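Side-chain contacts in SusD homolog (Bacteroides thetaiotaomicron VPI-5482, PDB 3IV0), which probably binds glycans at the bacterial outer membrane, as SusD itself does, although its own ligand is not established: residues R41-L44 with T45-D49; N281-F284 with S285-V288; I404-S407 with G408-M412. All blocks are in the same frame, centred on the assembly; numbering follows the deposited sequence.

Contacts 1 and 2 are neighbours in the protein interior, with centres about 10 Å apart although more than 230 residues separate them along the chain. They meet where the Tyr-46 hydroxyl lies close to the side chain of Asn-281, and where Thr-45 CG2 packs 3.4 Å from Ala-282 O. Pro-42 CB likewise rests on Ala-282 CA, at 3.6 Å. Contact 3 stands apart at the surface, its centre about 31 Å from that of contact 1 and about 34 Å from that of contact 2, and it touches neither. A 1,2-ethanediol, probably from the crystallisation liquor, sits at contact 2 and is no evidence of a glycan site.

Contact 1. Residues R41-L44 with T45-D49; sequences RPFL and TYSGD
Pro-42 lays its pyrrolidine ring over one face of the Tyr-46 ring, one turn further along the chain. CG does most of the touching: it is 3.7 Å from the ring centroid, a CH-pi contact shifted toward the CE1 rim, where Pro-42 CG comes within 3.4 Å of Tyr-46 CE1. The same two residues are joined by the bond from Tyr-46 N to Pro-42 O, so ring and backbone are fixed together. Proline suits the N-cap position because it has no N-H to lose before the first helical turn; its restricted phi fits the inverse gamma turn centred on it, and its compact ring turns CB and CG onto the tyrosine face. The Tyr-46 hydroxyl is probably bonded to Asn-281.

Beside this pair, Phe-43 O is gripped twice, by Ser-47 N at 3.0 Å and by Ser-47 OG at 2.7 Å, from opposite faces of its carbonyl plane. Ser-47 holds OG between its own backbone N and carbonyl carbon (chi1 71°), which turns the hydroxyl back toward Phe-43 O. OG then lies over a face of the Phe-43 ring, and it also bonds to Tyr-431.

Fewer atoms meet toward Gly-48 and Asp-49, though both residues are buried. Gly-48 N still reaches Leu-44 O at 2.9 Å, but less straight, with an N-H...O angle of 137°, and Asp-49 scarcely meets the residues before Thr-45. Its OD2 instead takes the Thr-45 hydroxyl on the anti lone pair, at 2.7 Å from OG1, while OD1 bonds to Gly-427 N. The chain widens into a pi-type turn over 45-49.

A serine hydroxyl returned to the carbonyl four residues back is a familiar device of helices; here it follows a proline at the N-cap position, in the short helix 43-50 of a SusD-family fold.

Contact 2. Residues N281-F284 with S285-V288; sequences NAKF and SDNV. With EDO (1,2-ethanediol), chain F.
Asn-287 reaches back six residues to Asn-281, and its side chain can be followed outward. CB lies 3.4 Å from Phe-284 O, the carbonyl that also accepts Asn-287 N at 2.8 Å. CG stands beside the backbone N, opposite the carbonyl carbon (chi1 -68°), and this sends the amide toward the incoming loop. There ND2 donates to Asn-281 O at 2.9 Å; the bond is nearly straight and lies in the Asn-287 amide plane, but arrives from above the carbonyl plane. OD1 weakly accepts O2 of the 1,2-ethanediol. Asparagine suits the site, since its short amide just spans from helix to loop carbonyl.

Lys-283 and Asp-286 run side by side. Lys-283 CE comes 3.3 Å from Asp-286 OD2, while its NZ makes only a long salt bridge to that oxygen, at 3.7 Å. Thr-356 bonds to both groups, and Ser-357 OG is hydrogen-bonded to Asp-286 OD1. Val-288 completes the turn, with CG1 over a face of the Phe-284 ring and CG2 3.7 Å from Phe-284 CE2.

The short helix 284-287 thus packs against both strand 300-302, where Phe-284 meets Tyr-302 and Val-288 meets Phe-300, and helix 43-50, whose Thr-45 touches Phe-284 and Asn-287.

Contact 3. Residues I404-S407 with G408-M412; sequences INTS and GSELM
Thr-406 and Glu-410 supply the polar side-chain bond: the threonine hydroxyl OG1 donates to Glu-410 OE1 over a short 2.6 Å, meeting the oxygen on its anti side and 34° out of the carboxylate plane. The two side chains cross at about a right angle. Glu-410 sends CG away from its backbone N (chi1 -170°) and then runs extended, which carries its carboxylate back to the threonine in the loop before the helix.

Among backbone bonds, Leu-411 N donates to Ser-407 O at 3.1 Å, and Met-412 N donates to Gly-408 O. Gly-408 has a positive phi of 56°, a conformation glycine adopts easily, and its N is bonded to Asp-385.

Apolar contacts lie beneath. Thr-406 CG2 packs 4.0 Å from Leu-411 CB, and Leu-411 CD1 only just meets Ile-404 CG2, at 4.5 Å. A branched apolar side chain suits this buried position, where Leu-411 reaches Cys-389 and Ala-379 on the two preceding helices.

The chemistry is thus two-sided: a neutral hydroxyl gives the glutamate a hydrogen bond but probably leaves its charge uncompensated by this partner, at a surface where both residues also touch a crystal neighbour, while the methyl groups join the loop to the buried side of helix 408-422.

Contact 1. Residues R41-L44 with T45-D49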
# COMPACT_ATOMS: atom_id res chain seq x y z
N ARG A 41 -12.32 -4.57 6.65
CA ARG A 41 -11.67 -3.53 7.50
C ARG A 41 -11.18 -2.41 6.59
O ARG A 41 -10.69 -2.68 5.49
CB ARG A 41 -10.41 -4.06 8.21
CG ARG A 41 -10.62 -5.07 9.26
CD ARG A 41 -10.65 -6.49 8.69
NE ARG A 41 -11.02 -7.49 9.69
CZ ARG A 41 -10.15 -8.01 10.57
NH1 ARG A 41 -8.88 -7.63 10.54
NH2 ARG A 41 -10.55 -8.89 11.48
N PRO A 42 -11.24 -1.15 7.04
CA PRO A 42 -10.56 -0.08 6.31
C PRO A 42 -9.09 0.04 6.69
O PRO A 42 -8.57 1.12 6.96
CB PRO A 42 -11.36 1.14 6.73
CG PRO A 42 -11.72 0.85 8.14
CD PRO A 42 -11.98 -0.62 8.20
N PHE A 43 -8.42 -1.09 6.70
CA PHE A 43 -7.04 -1.18 7.17
C PHE A 43 -6.09 -0.32 6.38
O PHE A 43 -5.32 0.43 6.95
CB PHE A 43 -6.59 -2.66 7.11
CG PHE A 43 -5.12 -2.89 7.34
CD1 PHE A 43 -4.21 -2.75 6.29
CD2 PHE A 43 -4.65 -3.27 8.57
CE1 PHE A 43 -2.86 -2.98 6.50
CE2 PHE A 43 -3.30 -3.55 8.77
CZ PHE A 43 -2.41 -3.36 7.74
N LEU A 44 -6.11 -0.44 5.06
CA LEU A 44 -5.11 0.26 4.25
C LEU A 44 -5.25 1.76 4.35
O LEU A 44 -4.23 2.47 4.50
CB LEU A 44 -5.14 -0.24 2.80
CG LEU A 44 -4.03 0.28 1.89
CD1 LEU A 44 -2.64 0.15 2.51
CD2 LEU A 44 -4.12 -0.55 0.61
N THR A 45 -6.45 2.30 4.29
CA THR A 45 -6.55 3.74 4.29
C THR A 45 -6.36 4.32 5.69
O THR A 45 -5.73 5.38 5.84
CB THR A 45 -7.84 4.23 3.58
OG1 THR A 45 -7.72 5.63 3.31
CG2 THR A 45 -9.07 4.06 4.41
N TYR A 46 -6.85 3.65 6.74
CA TYR A 46 -6.63 4.17 8.09
C TYR A 46 -5.14 4.17 8.38
O TYR A 46 -4.61 5.14 8.94
CB TYR A 46 -7.34 3.34 9.16
CG TYR A 46 -8.80 3.61 9.40
CD1 TYR A 46 -9.66 3.97 8.40
CD2 TYR A 46 -9.30 3.44 10.68
CE1 TYR A 46 -11.02 4.13 8.66
CE2 TYR A 46 -10.60 3.63 10.96
CZ TYR A 46 -11.46 3.98 9.95
OH TYR A 46 -12.82 4.10 10.28
N SER A 47 -4.49 3.05 8.07
CA SER A 47 -3.10 2.86 8.46
C SER A 47 -2.08 3.56 7.57
O SER A 47 -0.97 3.89 8.04
CB SER A 47 -2.75 1.36 8.50
OG SER A 47 -2.70 0.79 7.19
N GLY A 48 -2.41 3.77 6.32
CA GLY A 48 -1.48 4.33 5.34
C GLY A 48 -1.77 5.74 4.90
O GLY A 48 -0.82 6.49 4.63
N ASP A 49 -3.03 6.13 4.78
CA ASP A 49 -3.35 7.51 4.39
C ASP A 49 -3.56 8.44 5.59
O ASP A 49 -3.09 9.57 5.59
CB ASP A 49 -4.61 7.52 3.55
CG ASP A 49 -4.47 6.77 2.29
OD1 ASP A 49 -3.54 7.09 1.53
OD2 ASP A 49 -5.33 5.89 2.02

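Contact 2. Residues N281-F284 with S285-V288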
# COMPACT_ATOMS: atom_id res chain seq x y z
N ASN A 281 -15.93 3.15 3.67
CA ASN A 281 -14.99 3.83 4.56
C ASN A 281 -13.54 3.37 4.34
O ASN A 281 -12.60 3.99 4.80
CB ASN A 281 -15.43 3.62 6.02
CG ASN A 281 -14.77 4.55 7.01
OD1 ASN A 281 -14.50 5.76 6.76
ND2 ASN A 281 -14.53 4.01 8.17
N ALA A 282 -13.37 2.25 3.64
CA ALA A 282 -12.06 1.74 3.26
C ALA A 282 -11.45 2.42 2.04
O ALA A 282 -10.24 2.32 1.78
CB ALA A 282 -12.12 0.23 2.98
N LYS A 283 -12.30 3.08 1.25
CA LYS A 283 -11.88 3.74 0.02
C LYS A 283 -11.58 5.19 0.31
O LYS A 283 -12.49 5.99 0.60
CB LYS A 283 -12.97 3.61 -1.05
CG LYS A 283 -13.15 2.16 -1.48
CD LYS A 283 -14.17 1.99 -2.59
CE LYS A 283 -15.56 1.88 -2.05
NZ LYS A 283 -16.53 1.41 -3.11
N PHE A 284 -10.32 5.56 0.19
CA PHE A 284 -9.92 6.94 0.43
C PHE A 284 -10.82 7.92 -0.30
O PHE A 284 -11.32 8.91 0.29
CB PHE A 284 -8.47 7.11 -0.05
CG PHE A 284 -7.92 8.52 0.04
CD1 PHE A 284 -7.38 8.97 1.23
CD2 PHE A 284 -7.94 9.37 -1.05
CE1 PHE A 284 -6.84 10.25 1.33
CE2 PHE A 284 -7.40 10.65 -0.93
CZ PHE A 284 -6.88 11.07 0.28
N SER A 285 -11.07 7.65 -1.56
CA SER A 285 -11.89 8.54 -2.37
C SER A 285 -13.25 8.83 -1.70
O SER A 285 -13.74 9.99 -1.73
CB SER A 285 -12.08 7.95 -3.77
OG SER A 285 -12.69 8.90 -4.64
N ASP A 286 -13.89 7.81 -1.13
CA ASP A 286 -15.21 7.97 -0.52
C ASP A 286 -15.16 8.72 0.78
O ASP A 286 -16.20 9.12 1.30
CB ASP A 286 -15.95 6.64 -0.40
CG ASP A 286 -16.49 6.15 -1.73
OD1 ASP A 286 -16.75 6.97 -2.64
OD2 ASP A 286 -16.75 4.93 -1.86
N ASN A 287 -13.96 8.92 1.32
CA ASN A 287 -13.80 9.68 2.53
C ASN A 287 -13.48 11.15 2.27
O ASN A 287 -13.60 11.97 3.20
CB ASN A 287 -12.72 9.04 3.42
CG ASN A 287 -13.14 7.69 3.98
OD1 ASN A 287 -14.31 7.44 4.28
ND2 ASN A 287 -12.16 6.80 4.14
N VAL A 288 -13.06 11.48 1.05
CA VAL A 288 -12.63 12.84 0.72
C VAL A 288 -13.47 13.44 -0.40
O VAL A 288 -13.09 14.46 -0.97
CB VAL A 288 -11.14 12.92 0.34
CG1 VAL A 288 -10.31 12.51 1.55
CG2 VAL A 288 -10.84 12.05 -0.85
C1 EDO F . -18.02 7.25 2.59
O1 EDO F . -18.81 8.39 2.38
C2 EDO F . -17.34 7.06 3.94
O2 EDO F . -17.11 8.30 4.60

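Contact 3. Residues I404-S407 with G408-M412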
# COMPACT_ATOMS: atom_id res chain seq x y z
N ILE A 404 13.66 18.57 -12.23
CA ILE A 404 14.52 18.75 -11.10
C ILE A 404 15.95 18.45 -11.53
O ILE A 404 16.23 17.44 -12.17
CB ILE A 404 14.12 17.79 -9.95
CG1 ILE A 404 12.69 18.10 -9.47
CG2 ILE A 404 15.10 17.88 -8.78
CD1 ILE A 404 12.53 19.44 -9.03
N ASN A 405 16.88 19.31 -11.13
CA ASN A 405 18.28 19.14 -11.44
C ASN A 405 19.06 19.51 -10.20
O ASN A 405 19.41 20.67 -9.96
CB ASN A 405 18.70 20.03 -12.60
CG ASN A 405 20.12 19.73 -13.04
OD1 ASN A 405 20.67 18.70 -12.69
ND2 ASN A 405 20.71 20.64 -13.82
N THR A 406 19.29 18.51 -9.37
CA THR A 406 19.94 18.73 -8.10
C THR A 406 20.55 17.44 -7.61
O THR A 406 20.66 16.48 -8.35
CB THR A 406 18.98 19.42 -7.09
OG1 THR A 406 19.77 19.90 -5.99
CG2 THR A 406 17.85 18.50 -6.65
N SER A 407 21.02 17.45 -6.38
CA SER A 407 21.83 16.39 -5.88
C SER A 407 21.71 16.33 -4.36
O SER A 407 21.11 17.21 -3.73
CB SER A 407 23.29 16.68 -6.31
OG SER A 407 23.80 17.86 -5.66
N GLY A 408 22.30 15.32 -3.78
CA GLY A 408 22.49 15.29 -2.34
C GLY A 408 21.19 15.44 -1.57
O GLY A 408 20.15 14.89 -1.96
N SER A 409 21.26 16.15 -0.46
CA SER A 409 20.10 16.27 0.40
C SER A 409 18.92 16.90 -0.31
O SER A 409 17.77 16.48 -0.08
CB SER A 409 20.47 17.04 1.65
OG SER A 409 21.41 16.27 2.37
N GLU A 410 19.14 17.88 -1.17
CA GLU A 410 18.04 18.50 -1.87
C GLU A 410 17.32 17.49 -2.77
O GLU A 410 16.09 17.51 -2.88
CB GLU A 410 18.54 19.69 -2.70
CG GLU A 410 17.44 20.53 -3.26
CD GLU A 410 17.91 21.85 -3.86
OE1 GLU A 410 19.01 21.92 -4.46
OE2 GLU A 410 17.15 22.84 -3.74
N LEU A 411 18.09 16.60 -3.38
CA LEU A 411 17.53 15.56 -4.26
C LEU A 411 16.75 14.54 -3.43
O LEU A 411 15.64 14.15 -3.79
CB LEU A 411 18.62 14.92 -5.12
CG LEU A 411 18.14 13.77 -6.02
CD1 LEU A 411 17.01 14.27 -6.94
CD2 LEU A 411 19.35 13.22 -6.75
N MSE A 412 17.29 14.10 -2.31
CA MSE A 412 16.59 13.17 -1.46
C MSE A 412 15.27 13.76 -0.99
O MSE A 412 14.21 13.08 -1.04
CB MSE A 412 17.46 12.82 -0.26
CG MSE A 412 18.72 12.07 -0.64
SE MSE A 412 19.81 11.54 0.81
CE MSE A 412 21.63 11.83 0.02